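PDB 1IXL: thioesterase domain-containing protein from Pyrococcus horikoshii, which is of unproven function but has the hot-dog fold of the thioesterase superfamily and probably hydrolyses acyl-CoA thioesters. Local coordinates for residues Thr51-Glu65 with Lys101-Leu115. Residues are numbered along the deposited sequence; the frame is centred on the assembly and turned at random.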
# COMPACT_ATOMS: atom_id res chain seq x y z
N THR A 51 3.01 8.31 0.79
CA THR A 51 3.05 7.28 1.81
C THR A 51 1.73 6.51 1.81
O THR A 51 1.70 5.27 1.93
CB THR A 51 3.26 7.91 3.18
OG1 THR A 51 4.41 8.75 3.13
CG2 THR A 51 3.47 6.82 4.23
N PHE A 52 0.64 7.26 1.67
CA PHE A 52 -0.69 6.64 1.60
C PHE A 52 -0.81 5.78 0.33
O PHE A 52 -1.34 4.68 0.37
CB PHE A 52 -1.80 7.71 1.58
CG PHE A 52 -3.20 7.14 1.39
CD1 PHE A 52 -4.01 6.88 2.49
CD2 PHE A 52 -3.69 6.87 0.12
CE1 PHE A 52 -5.31 6.34 2.31
CE2 PHE A 52 -4.98 6.33 -0.08
CZ PHE A 52 -5.79 6.07 1.03
N GLY A 53 -0.30 6.31 -0.79
CA GLY A 53 -0.38 5.58 -2.04
C GLY A 53 0.34 4.25 -1.89
O GLY A 53 -0.15 3.22 -2.34
N LEU A 54 1.52 4.28 -1.28
CA LEU A 54 2.25 3.04 -1.07
C LEU A 54 1.43 2.07 -0.22
O LEU A 54 1.30 0.88 -0.55
CB LEU A 54 3.61 3.31 -0.40
CG LEU A 54 4.31 2.12 0.29
CD1 LEU A 54 4.70 1.06 -0.74
CD2 LEU A 54 5.55 2.61 1.02
N ALA A 55 0.88 2.55 0.89
CA ALA A 55 0.08 1.66 1.74
C ALA A 55 -1.15 1.10 1.00
O ALA A 55 -1.50 -0.08 1.14
CB ALA A 55 -0.36 2.39 3.01
N ASP A 56 -1.81 1.96 0.23
CA ASP A 56 -3.01 1.60 -0.57
C ASP A 56 -2.65 0.44 -1.52
O ASP A 56 -3.36 -0.56 -1.61
CB ASP A 56 -3.44 2.86 -1.36
CG ASP A 56 -4.63 2.63 -2.30
OD1 ASP A 56 -5.05 1.47 -2.52
OD2 ASP A 56 -5.15 3.66 -2.83
N TYR A 57 -1.54 0.59 -2.23
CA TYR A 57 -1.09 -0.43 -3.17
C TYR A 57 -0.79 -1.75 -2.46
O TYR A 57 -1.13 -2.81 -2.97
CB TYR A 57 0.15 0.10 -3.95
CG TYR A 57 0.79 -0.82 -5.00
CD1 TYR A 57 0.02 -1.65 -5.83
CD2 TYR A 57 2.17 -0.75 -5.25
CE1 TYR A 57 0.59 -2.37 -6.87
CE2 TYR A 57 2.76 -1.46 -6.30
CZ TYR A 57 1.97 -2.26 -7.11
OH TYR A 57 2.52 -2.90 -8.20
N ALA A 58 -0.16 -1.70 -1.28
CA ALA A 58 0.14 -2.93 -0.55
C ALA A 58 -1.17 -3.67 -0.20
O ALA A 58 -1.26 -4.91 -0.29
CB ALA A 58 0.94 -2.62 0.74
N ALA A 59 -2.16 -2.89 0.19
CA ALA A 59 -3.47 -3.42 0.56
C ALA A 59 -4.12 -4.12 -0.65
O ALA A 59 -4.67 -5.22 -0.50
CB ALA A 59 -4.37 -2.26 1.06
N MSE A 60 -4.03 -3.51 -1.83
CA MSE A 60 -4.58 -4.12 -3.03
C MSE A 60 -3.88 -5.46 -3.29
O MSE A 60 -4.50 -6.41 -3.77
CB MSE A 60 -4.40 -3.20 -4.25
CG MSE A 60 -5.09 -1.82 -4.17
SE MSE A 60 -6.90 -1.87 -4.10
CE MSE A 60 -7.13 -2.19 -2.54
N LEU A 61 -2.58 -5.54 -2.99
CA LEU A 61 -1.86 -6.80 -3.23
C LEU A 61 -2.08 -7.84 -2.15
O LEU A 61 -1.87 -9.03 -2.38
CB LEU A 61 -0.35 -6.57 -3.45
CG LEU A 61 -0.07 -5.71 -4.69
CD1 LEU A 61 1.43 -5.64 -4.99
CD2 LEU A 61 -0.80 -6.28 -5.88
N ALA A 62 -2.49 -7.40 -0.96
CA ALA A 62 -2.78 -8.36 0.09
C ALA A 62 -4.05 -9.12 -0.33
O ALA A 62 -4.25 -10.27 0.05
CB ALA A 62 -2.97 -7.67 1.43
N VAL A 63 -4.91 -8.48 -1.13
CA VAL A 63 -6.13 -9.16 -1.60
C VAL A 63 -5.78 -9.84 -2.91
O VAL A 63 -6.15 -10.99 -3.14
CB VAL A 63 -7.29 -8.17 -1.80
CG1 VAL A 63 -8.52 -8.90 -2.37
CG2 VAL A 63 -7.62 -7.50 -0.45
N ASN A 64 -5.09 -9.11 -3.77
CA ASN A 64 -4.59 -9.63 -5.04
C ASN A 64 -5.63 -10.33 -5.91
O ASN A 64 -5.41 -11.44 -6.38
CB ASN A 64 -3.41 -10.56 -4.77
CG ASN A 64 -2.61 -10.88 -6.02
OD1 ASN A 64 -2.47 -10.04 -6.91
ND2 ASN A 64 -2.08 -12.11 -6.10
N GLU A 65 -6.74 -9.65 -6.13
CA GLU A 65 -7.82 -10.16 -6.96
C GLU A 65 -7.88 -9.12 -8.07
O GLU A 65 -7.83 -7.93 -7.80
CB GLU A 65 -9.11 -10.17 -6.15
CG GLU A 65 -10.02 -11.29 -6.49
CD GLU A 65 -9.76 -12.52 -5.65
OE1 GLU A 65 -10.27 -12.56 -4.51
OE2 GLU A 65 -9.05 -13.43 -6.14
N LYS A 101 -13.05 -6.99 2.08
CA LYS A 101 -11.88 -7.40 2.84
C LYS A 101 -11.35 -6.22 3.66
O LYS A 101 -11.22 -5.12 3.14
CB LYS A 101 -10.79 -7.86 1.87
CG LYS A 101 -11.29 -8.82 0.78
CD LYS A 101 -11.55 -10.20 1.35
CE LYS A 101 -11.91 -11.21 0.26
NZ LYS A 101 -10.92 -11.25 -0.85
N ILE A 102 -11.07 -6.44 4.94
CA ILE A 102 -10.52 -5.38 5.77
C ILE A 102 -9.02 -5.69 5.87
O ILE A 102 -8.63 -6.77 6.30
CB ILE A 102 -11.16 -5.35 7.17
CG1 ILE A 102 -12.64 -5.03 7.05
CG2 ILE A 102 -10.49 -4.29 8.03
CD1 ILE A 102 -13.41 -5.12 8.38
N VAL A 103 -8.19 -4.76 5.43
CA VAL A 103 -6.75 -4.99 5.42
C VAL A 103 -6.06 -3.98 6.32
O VAL A 103 -6.34 -2.79 6.24
CB VAL A 103 -6.21 -4.83 4.00
CG1 VAL A 103 -4.71 -5.06 3.96
CG2 VAL A 103 -6.95 -5.80 3.07
N GLU A 104 -5.18 -4.45 7.19
CA GLU A 104 -4.46 -3.53 8.05
C GLU A 104 -3.12 -3.32 7.37
O GLU A 104 -2.53 -4.25 6.81
CB GLU A 104 -4.25 -4.15 9.44
CG GLU A 104 -3.41 -3.28 10.36
CD GLU A 104 -3.39 -3.79 11.79
OE1 GLU A 104 -3.15 -5.01 11.98
OE2 GLU A 104 -3.60 -2.97 12.72
N VAL A 105 -2.63 -2.09 7.36
CA VAL A 105 -1.35 -1.82 6.73
C VAL A 105 -0.52 -0.93 7.65
O VAL A 105 -1.03 -0.01 8.30
CB VAL A 105 -1.50 -1.07 5.37
CG1 VAL A 105 -0.14 -0.87 4.74
CG2 VAL A 105 -2.39 -1.84 4.41
N LYS A 106 0.76 -1.24 7.72
CA LYS A 106 1.67 -0.45 8.52
C LYS A 106 2.83 -0.16 7.59
O LYS A 106 3.30 -1.06 6.89
CB LYS A 106 2.14 -1.22 9.76
CG LYS A 106 1.15 -1.14 10.91
CD LYS A 106 1.81 -1.48 12.24
CE LYS A 106 1.42 -2.85 12.72
NZ LYS A 106 -0.04 -2.88 13.01
N VAL A 107 3.25 1.10 7.53
CA VAL A 107 4.36 1.44 6.67
C VAL A 107 5.55 1.71 7.59
O VAL A 107 5.42 2.47 8.55
CB VAL A 107 4.06 2.68 5.84
CG1 VAL A 107 5.28 3.02 4.97
CG2 VAL A 107 2.82 2.43 4.95
N TYR A 108 6.68 1.06 7.30
CA TYR A 108 7.90 1.19 8.11
C TYR A 108 9.06 1.88 7.43
O TYR A 108 9.19 1.86 6.20
CB TYR A 108 8.42 -0.21 8.52
CG TYR A 108 7.45 -1.07 9.30
CD1 TYR A 108 6.42 -1.76 8.66
CD2 TYR A 108 7.54 -1.15 10.69
CE1 TYR A 108 5.49 -2.52 9.39
CE2 TYR A 108 6.63 -1.90 11.43
CZ TYR A 108 5.60 -2.58 10.78
OH TYR A 108 4.69 -3.30 11.52
N ARG A 109 9.92 2.48 8.24
CA ARG A 109 11.17 3.07 7.75
C ARG A 109 12.07 2.30 8.71
O ARG A 109 12.18 2.65 9.88
CB ARG A 109 11.25 4.57 8.02
CG ARG A 109 12.58 5.18 7.59
CD ARG A 109 12.55 6.67 7.80
NE ARG A 109 12.23 6.97 9.18
CZ ARG A 109 11.54 8.05 9.56
NH1 ARG A 109 11.11 8.91 8.64
NH2 ARG A 109 11.28 8.25 10.84
N GLU A 110 12.67 1.22 8.21
CA GLU A 110 13.47 0.33 9.04
C GLU A 110 12.50 -0.22 10.10
O GLU A 110 11.53 -0.89 9.73
CB GLU A 110 14.66 1.08 9.64
CG GLU A 110 15.54 1.69 8.55
CD GLU A 110 16.85 2.22 9.06
OE1 GLU A 110 16.83 3.06 9.98
OE2 GLU A 110 17.90 1.81 8.53
N GLU A 111 12.72 0.07 11.38
CA GLU A 111 11.80 -0.47 12.39
C GLU A 111 10.69 0.47 12.84
O GLU A 111 9.75 0.05 13.52
CB GLU A 111 12.58 -0.92 13.64
CG GLU A 111 13.50 -2.10 13.43
CD GLU A 111 12.77 -3.30 12.86
OE1 GLU A 111 12.39 -3.25 11.67
OE2 GLU A 111 12.58 -4.29 13.61
N GLU A 112 10.78 1.73 12.46
CA GLU A 112 9.79 2.71 12.86
C GLU A 112 8.53 2.70 12.00
O GLU A 112 8.60 2.56 10.78
CB GLU A 112 10.36 4.12 12.77
CG GLU A 112 11.77 4.30 13.28
CD GLU A 112 12.38 5.58 12.74
OE1 GLU A 112 13.31 5.50 11.89
OE2 GLU A 112 11.93 6.67 13.15
N VAL A 113 7.38 2.86 12.64
CA VAL A 113 6.12 2.94 11.93
C VAL A 113 5.91 4.42 11.56
O VAL A 113 6.03 5.30 12.42
CB VAL A 113 4.95 2.46 12.81
CG1 VAL A 113 3.62 2.74 12.14
CG2 VAL A 113 5.11 0.94 13.07
N VAL A 114 5.66 4.70 10.28
CA VAL A 114 5.42 6.08 9.84
C VAL A 114 3.94 6.26 9.47
O VAL A 114 3.45 7.38 9.39
CB VAL A 114 6.32 6.47 8.62
CG1 VAL A 114 7.79 6.33 9.00
CG2 VAL A 114 6.00 5.60 7.39
N LEU A 115 3.24 5.15 9.22
CA LEU A 115 1.82 5.20 8.92
C LEU A 115 1.14 3.90 9.33
O LEU A 115 1.72 2.83 9.19
CB LEU A 115 1.57 5.43 7.41
CG LEU A 115 0.07 5.44 7.00
CD1 LEU A 115 -0.12 6.39 5.81
CD2 LEU A 115 -0.42 4.02 6.64
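Ala55 sets its CB against two valines of the strand at once, 3.7 Å from Val105 CG1 and equally close to Val107 CG2, while Leu115 CD2 touches the same methyl from the next strand. One helical turn on, Ala59 CB rests on Val105 CG2 at 3.9 Å, and Val103 CG1 reaches up to Ala59 CA and to Ala62 CB. Having only alanines on this part of the helix face brings the two backbones close, Ala59 CA to Val103 CA 6.1 Å. Towards the helix start, Thr51 turns its methyl rather than its hydroxyl to the sheet: CG2 lies anti to the backbone N and meets Leu115 CD1 at 3.9 Å, the two side chains lying alongside one another and pointing opposite ways. At the other end Val63 straddles Lys101 and Val103. Its CG1, anti to the backbone N (chi1 177°), lies 3.7 Å from Lys101 NZ, and its CG2 packs on Lys101 CB and Val103 CG2. Replacing Val63 with an alanine would probably open a gap beside Val103 and let the bent lysine chain move more freely. The ammonium also forms a long salt bridge with Glu65, NZ to OE1 3.9 Å; no hydrogen bond joins the two segments. A classic beta bulge puts both Val114 and Leu115 opposite Val107, which probably helps place Leu115 against Thr51 and Ala55. Helix 51-63 and strand 101-109 run in roughly opposite directions, 137° between their N-to-C axes, at the core of a hot-dog fold, where a long helix is wrapped by an antiparallel sheet. Phe119 of strand 112-123 touches Ala55 and Val105, Ala89 and Ala91 of strand 86-97 meet Leu54 and Val105, and Pro20 and Ile23 of strand 19-24 pack against Leu61.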